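Local atomic coordinates of multi-copper Oxidase CueO (Ochrobactrum, PDB entry 6EVG), a protein that oxidises lignin model compounds and lignosulfonate as a laccase-like multicopper oxidase, probably passing the electrons through copper to dioxygen. Residues A147-V152 with D170-L175; P24-V29 with I204-V209; H434-H439 with A470-H475; M401-K406 with F486-H491. All coordinates share one frame; numbering follows the deposited sequence.

Contacts 1 and 2 lie together, with centres 9 Å apart. N206 of contact 2 reaches contact 1 twice. Its OD1 is 2.8 Å from V174 N, and its ND2 is 2.9 Å from P172 O. Contacts 3 and 4 form a second pair, with centres 11 Å apart, around the single modelled copper site. H434 of contact 3 and C490 of contact 4 both bind this copper, and H495 completes the ligand set. H439 NE2 and H489 NE2 also join these two contacts at 2.8 Å. Contact 1 is about 22 Å from contact 3, centre to centre. Contact 2 is farther off, about 29 Å from contact 3.

Contact 1 (A147-V152 with D170-L175); sequences AGLMVV and DIPLVL
L149 and P172 mark the nearest backbone approach, with CA atoms 8.6 Å apart, so the strands holding 147-152 and 170-175 meet through side chains and not as bonded neighbours. L149 carries the whole first side of the contact. Its CG sits beside the backbone N and anti to the carbonyl carbon (chi1 -55°), and this turns the two methyl groups onto the other strand. CD1 packs on the proline ring, with P172 CB at 3.6 Å, and the two side chains pass at a slant. CD2 meets the valine tip to tip, at 4.0 Å from V174 CG2. The same V174 methyl lies 4.1 Å from L149 CD1, so one valine branch touches both leucine methyls. P172 and V174 are two residues apart and point to the same side of their strand, which gives L149 two neighbouring seats. All three residues are buried, and the contact is apolar throughout. L225, W129 and L67 also pack against L149. Near the contact, D170 forms a salt bridge with R223. Strand 148-153 pairs with 67-71 and 126-131, whereas strand 170-178 pairs with 202-205 and 219-226. The contact therefore packs one sheet on another. Such packing is consistent with an interface between the first and second cupredoxin domains of a three-domain multicopper oxidase.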
loop_
_atom_site.group_PDB
_atom_site.type_symbol
_atom_site.label_atom_id
_atom_site.label_comp_id
_atom_site.label_asym_id
_atom_site.label_seq_id
_atom_site.Cartn_x
_atom_site.Cartn_y
_atom_site.Cartn_z
ATOM N N ALA A 147 -2.517 4.822 -9.429
ATOM C CA ALA A 147 -2.892 3.846 -8.406
ATOM C C ALA A 147 -4.383 3.728 -8.389
ATOM O O ALA A 147 -5.089 4.655 -8.768
ATOM C CB ALA A 147 -2.421 4.235 -7.016
ATOM N N GLY A 148 -4.858 2.576 -7.901
ATOM C CA GLY A 148 -6.285 2.411 -7.583
ATOM C C GLY A 148 -6.414 1.476 -6.382
ATOM O O GLY A 148 -5.433 0.969 -5.888
ATOM N N LEU A 149 -7.657 1.304 -5.953
ATOM C CA LEU A 149 -7.976 0.528 -4.758
ATOM C C LEU A 149 -8.764 -0.706 -5.147
ATOM O O LEU A 149 -9.469 -0.703 -6.150
ATOM C CB LEU A 149 -8.756 1.388 -3.751
ATOM C CG LEU A 149 -8.083 2.674 -3.357
ATOM C CD1 LEU A 149 -8.970 3.474 -2.405
ATOM C CD2 LEU A 149 -6.707 2.441 -2.733
ATOM N N MET A 150 -8.661 -1.771 -4.344
ATOM C CA MET A 150 -9.311 -3.041 -4.676
ATOM C C MET A 150 -9.776 -3.761 -3.449
ATOM O O MET A 150 -8.924 -4.296 -2.721
ATOM C CB MET A 150 -8.338 -3.902 -5.518
ATOM C CG MET A 150 -8.953 -5.195 -5.999
ATOM S SD MET A 150 -7.926 -6.054 -7.241
ATOM C CE MET A 150 -8.244 -5.115 -8.704
ATOM N N VAL A 151 -11.067 -3.743 -3.178
ATOM C CA VAL A 151 -11.651 -4.442 -2.056
ATOM C C VAL A 151 -12.134 -5.814 -2.481
ATOM O O VAL A 151 -12.847 -5.934 -3.488
ATOM C CB VAL A 151 -12.815 -3.610 -1.450
ATOM C CG1 VAL A 151 -13.616 -4.447 -0.462
ATOM C CG2 VAL A 151 -12.286 -2.349 -0.809
ATOM N N VAL A 152 -11.747 -6.846 -1.725
ATOM C CA VAL A 152 -12.358 -8.163 -1.828
ATOM C C VAL A 152 -13.341 -8.277 -0.668
ATOM O O VAL A 152 -12.942 -8.116 0.486
ATOM C CB VAL A 152 -11.325 -9.309 -1.772
ATOM C CG1 VAL A 152 -12.034 -10.652 -1.714
ATOM C CG2 VAL A 152 -10.418 -9.229 -3.000
ATOM N N ASP A 170 -18.153 4.284 5.235
ATOM C CA ASP A 170 -17.045 3.400 4.821
ATOM C C ASP A 170 -16.283 4.222 3.777
ATOM O O ASP A 170 -16.751 4.351 2.646
ATOM C CB ASP A 170 -17.606 2.104 4.279
ATOM C CG ASP A 170 -16.557 1.140 3.816
ATOM O OD1 ASP A 170 -15.337 1.367 4.071
ATOM O OD2 ASP A 170 -16.940 0.074 3.234
ATOM N N ILE A 171 -15.154 4.805 4.194
ATOM C CA ILE A 171 -14.489 5.822 3.439
ATOM C C ILE A 171 -13.007 5.471 3.277
ATOM O O ILE A 171 -12.319 5.249 4.252
ATOM C CB ILE A 171 -14.577 7.212 4.168
ATOM C CG1 ILE A 171 -16.062 7.599 4.371
ATOM C CG2 ILE A 171 -13.840 8.277 3.407
ATOM C CD1 ILE A 171 -16.275 8.754 5.294
ATOM N N PRO A 172 -12.518 5.416 2.021
ATOM C CA PRO A 172 -11.078 5.182 1.798
ATOM C C PRO A 172 -10.310 6.491 1.900
ATOM O O PRO A 172 -10.772 7.530 1.424
ATOM C CB PRO A 172 -11.035 4.631 0.367
ATOM C CG PRO A 172 -12.177 5.336 -0.304
ATOM C CD PRO A 172 -13.250 5.528 0.754
ATOM N N LEU A 173 -9.106 6.377 2.515
ATOM C CA LEU A 173 -8.199 7.520 2.665
ATOM C C LEU A 173 -6.833 7.107 2.140
ATOM O O LEU A 173 -6.143 6.283 2.755
ATOM C CB LEU A 173 -8.037 7.950 4.128
ATOM C CG LEU A 173 -9.349 8.311 4.867
ATOM C CD1 LEU A 173 -8.989 8.651 6.346
ATOM C CD2 LEU A 173 -10.111 9.445 4.212
ATOM N N VAL A 174 -6.415 7.722 1.044
ATOM C CA VAL A 174 -5.099 7.472 0.459
ATOM C C VAL A 174 -4.209 8.657 0.851
ATOM O O VAL A 174 -4.395 9.795 0.377
ATOM C CB VAL A 174 -5.173 7.329 -1.089
ATOM C CG1 VAL A 174 -3.780 7.085 -1.628
ATOM C CG2 VAL A 174 -6.158 6.236 -1.462
ATOM N N LEU A 175 -3.248 8.357 1.722
ATOM C CA LEU A 175 -2.355 9.372 2.282
ATOM C C LEU A 175 -1.101 9.476 1.405
ATOM O O LEU A 175 -0.440 8.439 1.168
ATOM C CB LEU A 175 -1.944 8.998 3.701
ATOM C CG LEU A 175 -3.048 8.619 4.685
ATOM C CD1 LEU A 175 -2.483 8.302 6.064
ATOM C CD2 LEU A 175 -4.136 9.705 4.805
#

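Contact 2 (P24-V29 with I204-V209); sequences PLPPLV and IVNGIV
P24 and N206 join the N-terminal arm at 24-29 to the turn between strands 202-205 and 208-209 by one side-chain-to-backbone hydrogen bond, in a partly buried place. N206 ND2 gives the bond to P24 O at 2.9 Å, with an N-H...O angle of 153°. It comes almost head-on to the carbonyl, which stands somewhat tilted from the amide plane. N206 CG lies beside its own backbone N (chi1 -64°), and this turns the amide toward the arm. V205 to I208 form a type I' turn that closes a beta hairpin, with V205 N bonded to I208 O at 2.9 Å. G207 suits this turn, since a CB there would jam against the carbonyl O of N206. At the last residue of the turn, I208 CG1 is pressed by P24 CG at 3.3 Å, tighter than usual for two carbons. P26 CD closes over the amide, 4.0 Å from N206 ND2. The amide also reaches strand 170-178, with OD1 bonded to V174 N and ND2 to P172 O. A leucine in place of N206 would remove these polar atoms and would probably leave P24 O, P172 O and V174 N without their shared partner. Farther along the arm, the V29 backbone pairs with L67 and R69 of strand 67-71.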
loop_
_atom_site.group_PDB
_atom_site.type_symbol
_atom_site.label_atom_id
_atom_site.label_comp_id
_atom_site.label_asym_id
_atom_site.label_seq_id
_atom_site.Cartn_x
_atom_site.Cartn_y
_atom_site.Cartn_z
ATOM N N PRO A 24 -12.566 14.059 -1.985
ATOM C CA PRO A 24 -12.959 13.255 -3.138
ATOM C C PRO A 24 -13.030 11.784 -2.793
ATOM O O PRO A 24 -12.248 11.314 -1.985
ATOM C CB PRO A 24 -11.811 13.506 -4.117
ATOM C CG PRO A 24 -11.009 14.554 -3.672
ATOM C CD PRO A 24 -11.255 14.670 -2.208
ATOM N N LEU A 25 -13.954 11.091 -3.427
ATOM C CA LEU A 25 -14.108 9.659 -3.245
ATOM C C LEU A 25 -13.735 8.927 -4.523
ATOM O O LEU A 25 -14.186 9.294 -5.599
ATOM C CB LEU A 25 -15.580 9.360 -2.905
ATOM C CG LEU A 25 -16.116 9.567 -1.554
ATOM C CD1 LEU A 25 -17.611 9.447 -1.665
ATOM C CD2 LEU A 25 -15.565 8.416 -0.704
ATOM N N PRO A 26 -12.887 7.927 -4.432
ATOM C CA PRO A 26 -12.624 7.104 -5.650
ATOM C C PRO A 26 -13.953 6.557 -6.166
ATOM O O PRO A 26 -14.748 6.027 -5.363
ATOM C CB PRO A 26 -11.697 5.996 -5.129
ATOM C CG PRO A 26 -11.021 6.636 -3.951
ATOM C CD PRO A 26 -12.114 7.442 -3.292
ATOM N N PRO A 27 -14.214 6.607 -7.469
ATOM C CA PRO A 27 -15.459 6.043 -7.935
ATOM C C PRO A 27 -15.497 4.525 -7.707
ATOM O O PRO A 27 -14.498 3.840 -7.891
ATOM C CB PRO A 27 -15.426 6.379 -9.427
ATOM C CG PRO A 27 -14.248 7.037 -9.719
ATOM C CD PRO A 27 -13.429 7.267 -8.520
ATOM N N LEU A 28 -16.674 4.025 -7.377
ATOM C CA LEU A 28 -16.854 2.585 -7.161
ATOM C C LEU A 28 -17.034 1.904 -8.503
ATOM O O LEU A 28 -17.933 2.301 -9.287
ATOM C CB LEU A 28 -18.087 2.376 -6.299
ATOM C CG LEU A 28 -18.529 0.968 -6.048
ATOM C CD1 LEU A 28 -17.497 0.155 -5.273
ATOM C CD2 LEU A 28 -19.876 0.914 -5.310
ATOM N N VAL A 29 -16.239 0.867 -8.752
ATOM C CA VAL A 29 -16.352 0.092 -9.992
ATOM C C VAL A 29 -16.508 -1.367 -9.625
ATOM O O VAL A 29 -15.706 -1.916 -8.847
ATOM C CB VAL A 29 -15.141 0.325 -10.905
ATOM C CG1 VAL A 29 -15.191 -0.609 -12.112
ATOM C CG2 VAL A 29 -15.071 1.773 -11.342
ATOM N N ILE A 204 -1.340 15.312 1.241
ATOM C CA ILE A 204 -2.617 15.187 0.521
ATOM C C ILE A 204 -3.358 13.928 0.964
ATOM O O ILE A 204 -2.750 12.938 1.377
ATOM C CB ILE A 204 -2.410 15.220 -1.007
ATOM C CG1 ILE A 204 -1.440 14.132 -1.474
ATOM C CG2 ILE A 204 -1.951 16.609 -1.429
ATOM C CD1 ILE A 204 -1.402 13.947 -2.980
ATOM N N VAL A 205 -4.689 14.007 0.859
ATOM C CA VAL A 205 -5.575 12.857 1.076
ATOM C C VAL A 205 -6.502 12.772 -0.112
ATOM O O VAL A 205 -7.159 13.736 -0.492
ATOM C CB VAL A 205 -6.350 12.939 2.400
ATOM C CG1 VAL A 205 -7.159 11.667 2.632
ATOM C CG2 VAL A 205 -5.420 13.241 3.586
ATOM N N ASN A 206 -6.514 11.583 -0.745
ATOM C CA ASN A 206 -7.315 11.385 -1.957
ATOM C C ASN A 206 -7.080 12.483 -2.973
ATOM O O ASN A 206 -7.987 12.898 -3.685
ATOM C CB ASN A 206 -8.814 11.185 -1.643
ATOM C CG ASN A 206 -9.074 9.930 -0.845
ATOM O OD1 ASN A 206 -8.154 9.139 -0.575
ATOM N ND2 ASN A 206 -10.343 9.716 -0.463
ATOM N N GLY A 207 -5.810 12.881 -3.111
ATOM C CA GLY A 207 -5.419 13.814 -4.132
ATOM C C GLY A 207 -5.569 15.277 -3.848
ATOM O O GLY A 207 -5.278 16.099 -4.749
ATOM N N ILE A 208 -5.949 15.731 -2.694
ATOM C CA ILE A 208 -6.234 17.148 -2.321
ATOM C C ILE A 208 -5.550 17.483 -1.000
ATOM O O ILE A 208 -5.474 16.658 -0.074
ATOM C CB ILE A 208 -7.902 17.321 -2.024
ATOM C CG1 ILE A 208 -8.686 16.890 -3.237
ATOM C CG2 ILE A 208 -8.242 18.660 -1.477
ATOM C CD1 ILE A 208 -8.334 17.664 -4.390
ATOM N N VAL A 209 -5.061 18.737 -0.987
ATOM C CA VAL A 209 -4.494 19.314 0.241
ATOM C C VAL A 209 -5.671 19.675 1.181
ATOM O O VAL A 209 -6.570 20.418 0.834
ATOM C CB VAL A 209 -3.650 20.524 -0.065
ATOM C CG1 VAL A 209 -3.097 21.138 1.264
ATOM C CG2 VAL A 209 -2.482 20.209 -0.955
#

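Contact 3 (H434-H439 with A470-H475); sequences HPFHIH and AEILVH. With CU (copper (II) ion), chain B; EDO (1,2-ethanediol), chain C.
The F436 ring takes I472 CD1 obliquely, with the closest approach 3.6 Å at F436 CE2. The H437 ring has the backbone N of H439 over one face, offset toward the rim, and it stacks with H93. The H439 ring has EDO O1 at its edge, in plane. It also stacks with H91 and meets H133 edge-to-face. Strand 434-438 belongs to one sheet and strand 469-475 to the other, as in a cupredoxin beta-sandwich. F436 and I438 face the second sheet, while H434, H437 and H439 supply the histidines of the HxxHxH motif. In relatives the last two bind the trinuclear copper centre. I472 CG1 stands in the crowded position between its backbone N and carbonyl carbon (chi1 65°), which sends CD1 to the phenyl ring. A second apolar pair, I438 CD1 with V474 CG1, closes at 4.2 Å. H439 ND1 gives a hydrogen bond to O1 of 1,2-ethanediol (EDO) at 2.8 Å; this molecule probably comes from the crystallisation liquor. H439 NE2 bonds to H489. A leucine at H439 would remove both ring nitrogens and would probably leave H489 without this mate. At the start of the strand, H434 ND1 binds the copper at 2.0 Å.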
loop_
_atom_site.group_PDB
_atom_site.type_symbol
_atom_site.label_atom_id
_atom_site.label_comp_id
_atom_site.label_asym_id
_atom_site.label_seq_id
_atom_site.Cartn_x
_atom_site.Cartn_y
_atom_site.Cartn_z
ATOM N N HIS A 434 12.770 0.594 6.899
ATOM C CA HIS A 434 12.383 0.268 5.504
ATOM C C HIS A 434 11.119 -0.534 5.503
ATOM O O HIS A 434 10.998 -1.508 6.246
ATOM C CB HIS A 434 13.477 -0.556 4.788
ATOM C CG HIS A 434 14.789 0.155 4.648
ATOM N ND1 HIS A 434 15.184 0.821 3.498
ATOM C CD2 HIS A 434 15.807 0.315 5.549
ATOM C CE1 HIS A 434 16.364 1.358 3.710
ATOM N NE2 HIS A 434 16.758 1.088 4.938
ATOM N N PRO A 435 10.142 -0.185 4.630
ATOM C CA PRO A 435 8.929 -1.041 4.474
ATOM C C PRO A 435 9.215 -2.221 3.540
ATOM O O PRO A 435 9.440 -2.082 2.382
ATOM C CB PRO A 435 7.943 -0.051 3.891
ATOM C CG PRO A 435 8.770 0.921 3.097
ATOM C CD PRO A 435 10.090 1.046 3.860
ATOM N N PHE A 436 9.131 -3.415 4.083
ATOM C CA PHE A 436 9.254 -4.654 3.330
ATOM C C PHE A 436 7.939 -4.997 2.650
ATOM O O PHE A 436 6.921 -5.035 3.323
ATOM C CB PHE A 436 9.601 -5.772 4.311
ATOM C CG PHE A 436 9.630 -7.146 3.715
ATOM C CD1 PHE A 436 10.743 -7.573 3.004
ATOM C CD2 PHE A 436 8.606 -8.041 3.877
ATOM C CE1 PHE A 436 10.771 -8.866 2.494
ATOM C CE2 PHE A 436 8.627 -9.297 3.375
ATOM C CZ PHE A 436 9.735 -9.716 2.633
ATOM N N HIS A 437 7.979 -5.365 1.360
ATOM C CA HIS A 437 6.806 -5.916 0.687
ATOM C C HIS A 437 7.217 -7.144 -0.103
ATOM O O HIS A 437 8.248 -7.143 -0.787
ATOM C CB HIS A 437 6.138 -4.867 -0.257
ATOM C CG HIS A 437 5.026 -5.406 -1.127
ATOM N ND1 HIS A 437 3.963 -6.139 -0.597
ATOM C CD2 HIS A 437 4.777 -5.295 -2.456
ATOM C CE1 HIS A 437 3.145 -6.475 -1.612
ATOM N NE2 HIS A 437 3.603 -5.962 -2.728
ATOM N N ILE A 438 6.414 -8.202 0.035
ATOM C CA ILE A 438 6.571 -9.412 -0.784
ATOM C C ILE A 438 5.350 -9.573 -1.675
ATOM O O ILE A 438 4.207 -9.482 -1.224
ATOM C CB ILE A 438 6.854 -10.641 0.096
ATOM C CG1 ILE A 438 7.194 -11.853 -0.787
ATOM C CG2 ILE A 438 5.757 -10.962 1.078
ATOM C CD1 ILE A 438 7.950 -12.965 -0.039
ATOM N N HIS A 439 5.602 -9.809 -2.956
ATOM C CA HIS A 439 4.572 -10.157 -3.928
ATOM C C HIS A 439 4.303 -11.667 -3.890
ATOM O O HIS A 439 5.254 -12.440 -3.817
ATOM C CB HIS A 439 4.972 -9.807 -5.351
ATOM C CG HIS A 439 5.369 -8.400 -5.597
ATOM N ND1 HIS A 439 5.207 -7.832 -6.843
ATOM C CD2 HIS A 439 5.883 -7.426 -4.821
ATOM C CE1 HIS A 439 5.647 -6.591 -6.805
ATOM N NE2 HIS A 439 6.061 -6.315 -5.579
ATOM N N ALA A 470 13.251 -7.551 12.603
ATOM C CA ALA A 470 11.983 -8.238 12.613
ATOM C C ALA A 470 12.144 -9.677 12.244
ATOM O O ALA A 470 13.087 -10.031 11.500
ATOM C CB ALA A 470 10.987 -7.594 11.674
ATOM N N GLU A 471 11.224 -10.503 12.686
ATOM C CA GLU A 471 11.100 -11.876 12.216
ATOM C C GLU A 471 9.703 -12.093 11.687
ATOM O O GLU A 471 8.727 -11.704 12.351
ATOM C CB GLU A 471 11.314 -12.928 13.338
ATOM C CG GLU A 471 12.657 -12.875 14.031
ATOM C CD GLU A 471 12.745 -13.724 15.268
ATOM O OE1 GLU A 471 12.071 -14.728 15.331
ATOM O OE2 GLU A 471 13.666 -13.474 16.072
ATOM N N ILE A 472 9.596 -12.670 10.486
ATOM C CA ILE A 472 8.282 -12.904 9.859
ATOM C C ILE A 472 8.168 -14.352 9.449
ATOM O O ILE A 472 9.170 -14.998 9.114
ATOM C CB ILE A 472 7.987 -11.948 8.684
ATOM C CG1 ILE A 472 8.968 -12.179 7.511
ATOM C CG2 ILE A 472 8.029 -10.506 9.159
ATOM C CD1 ILE A 472 8.596 -11.410 6.240
ATOM N N LEU A 473 6.946 -14.865 9.461
ATOM C CA LEU A 473 6.579 -16.227 9.078
ATOM C C LEU A 473 5.872 -16.113 7.728
ATOM O O LEU A 473 4.754 -15.592 7.668
ATOM C CB LEU A 473 5.742 -16.901 10.147
ATOM C CG LEU A 473 5.231 -18.301 9.808
ATOM C CD1 LEU A 473 6.412 -19.307 9.666
ATOM C CD2 LEU A 473 4.259 -18.786 10.869
ATOM N N VAL A 474 6.517 -16.551 6.656
ATOM C CA VAL A 474 6.014 -16.387 5.266
ATOM C C VAL A 474 5.399 -17.678 4.774
ATOM O O VAL A 474 5.987 -18.771 4.961
ATOM C CB VAL A 474 7.174 -15.982 4.347
ATOM C CG1 VAL A 474 6.651 -15.645 2.957
ATOM C CG2 VAL A 474 8.005 -14.843 4.894
ATOM N N HIS A 475 4.250 -17.563 4.112
ATOM C CA HIS A 475 3.561 -18.656 3.491
ATOM C C HIS A 475 3.565 -18.455 1.971
ATOM O O HIS A 475 3.011 -17.467 1.485
ATOM C CB HIS A 475 2.134 -18.779 4.016
ATOM C CG HIS A 475 1.437 -20.030 3.614
ATOM N ND1 HIS A 475 0.095 -20.087 3.440
ATOM C CD2 HIS A 475 1.909 -21.277 3.373
ATOM C CE1 HIS A 475 -0.256 -21.319 3.124
ATOM N NE2 HIS A 475 0.834 -22.075 3.105
HETATM CU CU CU B . 14.313 1.217 1.753
HETATM C C1 EDO C . 4.671 -9.866 -9.938
HETATM O O1 EDO C . 4.215 -9.747 -8.585
HETATM C C2 EDO C . 5.782 -8.984 -10.343
HETATM O O2 EDO C . 5.545 -7.627 -9.937
#

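Contact 4 (M401-K406 with F486-H491); sequences MAIAGK and FMFHCH. With CU (copper (II) ion), chain B.
I403 reaches the strand with its CD1 methyl, 4.1 Å from H489 CA and 4.3 Å from C490 N. The same methyl lies obliquely to the F488 ring, 4.2 Å from its CD2. I403 CG2 sits 4.1 Å from F488 O. I403 CG1 is anti to the backbone N (chi1 -164°), and this extends the chain across the strand's backbone. The contact is buried. It is van der Waals packing of one isoleucine on the strand backbone and on the F488 ring, and it joins a loop to strand 486-490 just ahead of the copper ligand. A502 on the adjoining strand 501-506 touches both I403 and F488. W425 and F335 meet the F488 ring edge-to-face. The H489 side chain leaves from the side of the strand turned away from I403. Its ND1 bonds to C490 O at 2.8 Å, nearly straight at 170°. The acceptor lies in the imidazole plane, but the donor stands well above the carbonyl plane. This bond, with that of H489 NE2 to H439, probably holds the ring's rotation. C490 SG binds the copper at 2.2 Å. The H489-C490-H491 sequence is the His-Cys-His motif of multicopper oxidases. In relatives it carries electrons from the cysteine-bound copper to the trinuclear centre, so the thiolate-copper bond here is probably the entry to that route.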
loop_
_atom_site.group_PDB
_atom_site.type_symbol
_atom_site.label_atom_id
_atom_site.label_comp_id
_atom_site.label_asym_id
_atom_site.label_seq_id
_atom_site.Cartn_x
_atom_site.Cartn_y
_atom_site.Cartn_z
ATOM N N MET A 401 21.689 -0.042 -4.209
ATOM C CA MET A 401 21.351 -0.633 -2.919
ATOM C C MET A 401 20.997 -2.086 -3.159
ATOM O O MET A 401 20.876 -2.559 -4.324
ATOM C CB MET A 401 20.176 0.131 -2.287
ATOM C CG MET A 401 20.506 1.525 -1.961
ATOM S SD MET A 401 19.129 2.344 -1.115
ATOM C CE MET A 401 19.758 3.960 -1.016
ATOM N N ALA A 402 20.763 -2.823 -2.108
ATOM C CA ALA A 402 20.463 -4.249 -2.205
ATOM C C ALA A 402 19.600 -4.691 -1.058
ATOM O O ALA A 402 19.668 -4.148 0.063
ATOM C CB ALA A 402 21.738 -5.104 -2.211
ATOM N N ILE A 403 18.793 -5.716 -1.293
ATOM C CA ILE A 403 18.107 -6.479 -0.271
ATOM C C ILE A 403 18.618 -7.921 -0.133
ATOM O O ILE A 403 18.596 -8.507 0.953
ATOM C CB ILE A 403 16.547 -6.438 -0.417
ATOM C CG1 ILE A 403 15.824 -6.891 0.857
ATOM C CG2 ILE A 403 16.048 -7.194 -1.624
ATOM C CD1 ILE A 403 14.336 -6.583 0.822
ATOM N N ALA A 404 19.061 -8.501 -1.255
ATOM C CA ALA A 404 19.555 -9.876 -1.291
ATOM C C ALA A 404 21.032 -9.966 -1.602
ATOM O O ALA A 404 21.476 -10.762 -2.469
ATOM C CB ALA A 404 18.734 -10.724 -2.230
ATOM N N GLY A 405 21.826 -9.109 -0.978
ATOM C CA GLY A 405 23.313 -9.218 -1.125
ATOM C C GLY A 405 23.860 -8.348 -2.201
ATOM O O GLY A 405 24.684 -7.472 -1.974
ATOM N N LYS A 406 23.396 -8.589 -3.416
ATOM C CA LYS A 406 23.723 -7.758 -4.578
ATOM C C LYS A 406 22.457 -7.021 -5.043
ATOM O O LYS A 406 21.334 -7.498 -4.868
ATOM C CB LYS A 406 24.194 -8.635 -5.734
ATOM C CG LYS A 406 25.581 -9.227 -5.497
ATOM C CD LYS A 406 26.089 -9.978 -6.751
ATOM C CE LYS A 406 27.439 -10.633 -6.605
ATOM N NZ LYS A 406 28.509 -9.628 -6.444
ATOM N N PHE A 486 8.035 -13.818 -8.799
ATOM C CA PHE A 486 7.547 -12.844 -7.802
ATOM C C PHE A 486 8.735 -12.074 -7.256
ATOM O O PHE A 486 9.901 -12.403 -7.554
ATOM C CB PHE A 486 6.753 -13.572 -6.717
ATOM C CG PHE A 486 5.312 -13.896 -7.049
ATOM C CD1 PHE A 486 4.457 -12.965 -7.575
ATOM C CD2 PHE A 486 4.794 -15.165 -6.759
ATOM C CE1 PHE A 486 3.101 -13.266 -7.781
ATOM C CE2 PHE A 486 3.476 -15.475 -7.005
ATOM C CZ PHE A 486 2.618 -14.500 -7.513
ATOM N N MET A 487 8.479 -11.002 -6.563
ATOM C CA MET A 487 9.502 -10.102 -6.091
ATOM C C MET A 487 9.312 -9.797 -4.630
ATOM O O MET A 487 8.201 -9.888 -4.119
ATOM C CB MET A 487 9.510 -8.826 -6.910
ATOM C CG MET A 487 9.684 -9.243 -8.421
ATOM S SD MET A 487 9.750 -7.894 -9.530
ATOM C CE MET A 487 11.412 -7.679 -9.555
ATOM N N PHE A 488 10.388 -9.371 -3.984
ATOM C CA PHE A 488 10.343 -8.787 -2.652
ATOM C C PHE A 488 11.276 -7.614 -2.633
ATOM O O PHE A 488 12.334 -7.637 -3.283
ATOM C CB PHE A 488 10.575 -9.826 -1.556
ATOM C CG PHE A 488 11.911 -10.526 -1.591
ATOM C CD1 PHE A 488 12.096 -11.619 -2.402
ATOM C CD2 PHE A 488 12.972 -10.196 -0.742
ATOM C CE1 PHE A 488 13.305 -12.366 -2.386
ATOM C CE2 PHE A 488 14.165 -10.916 -0.735
ATOM C CZ PHE A 488 14.322 -12.007 -1.559
ATOM N N HIS A 489 10.939 -6.570 -1.862
ATOM C CA HIS A 489 11.659 -5.323 -1.999
ATOM C C HIS A 489 11.309 -4.371 -0.868
ATOM O O HIS A 489 10.333 -4.553 -0.166
ATOM C CB HIS A 489 11.373 -4.664 -3.384
ATOM C CG HIS A 489 9.922 -4.431 -3.670
ATOM N ND1 HIS A 489 9.305 -3.237 -3.385
ATOM C CD2 HIS A 489 8.976 -5.209 -4.233
ATOM C CE1 HIS A 489 8.030 -3.318 -3.771
ATOM N NE2 HIS A 489 7.791 -4.521 -4.247
ATOM N N CYS A 490 12.077 -3.283 -0.831
ATOM C CA CYS A 490 11.710 -2.109 -0.051
ATOM C C CYS A 490 10.652 -1.355 -0.830
ATOM O O CYS A 490 10.739 -1.202 -2.047
ATOM C CB CYS A 490 12.911 -1.246 0.215
ATOM S SG CYS A 490 12.493 0.197 1.214
ATOM N N HIS A 491 9.647 -0.836 -0.107
ATOM C CA HIS A 491 8.589 -0.024 -0.670
ATOM C C HIS A 491 8.830 1.498 -0.596
ATOM O O HIS A 491 7.929 2.250 -0.959
ATOM C CB HIS A 491 7.196 -0.427 -0.112
ATOM C CG HIS A 491 6.088 -0.416 -1.117
ATOM N ND1 HIS A 491 5.539 0.703 -1.672
ATOM C CD2 HIS A 491 5.465 -1.476 -1.718
ATOM C CE1 HIS A 491 4.611 0.317 -2.589
ATOM N NE2 HIS A 491 4.538 -0.999 -2.610
HETATM CU CU CU B . 14.313 1.217 1.753
#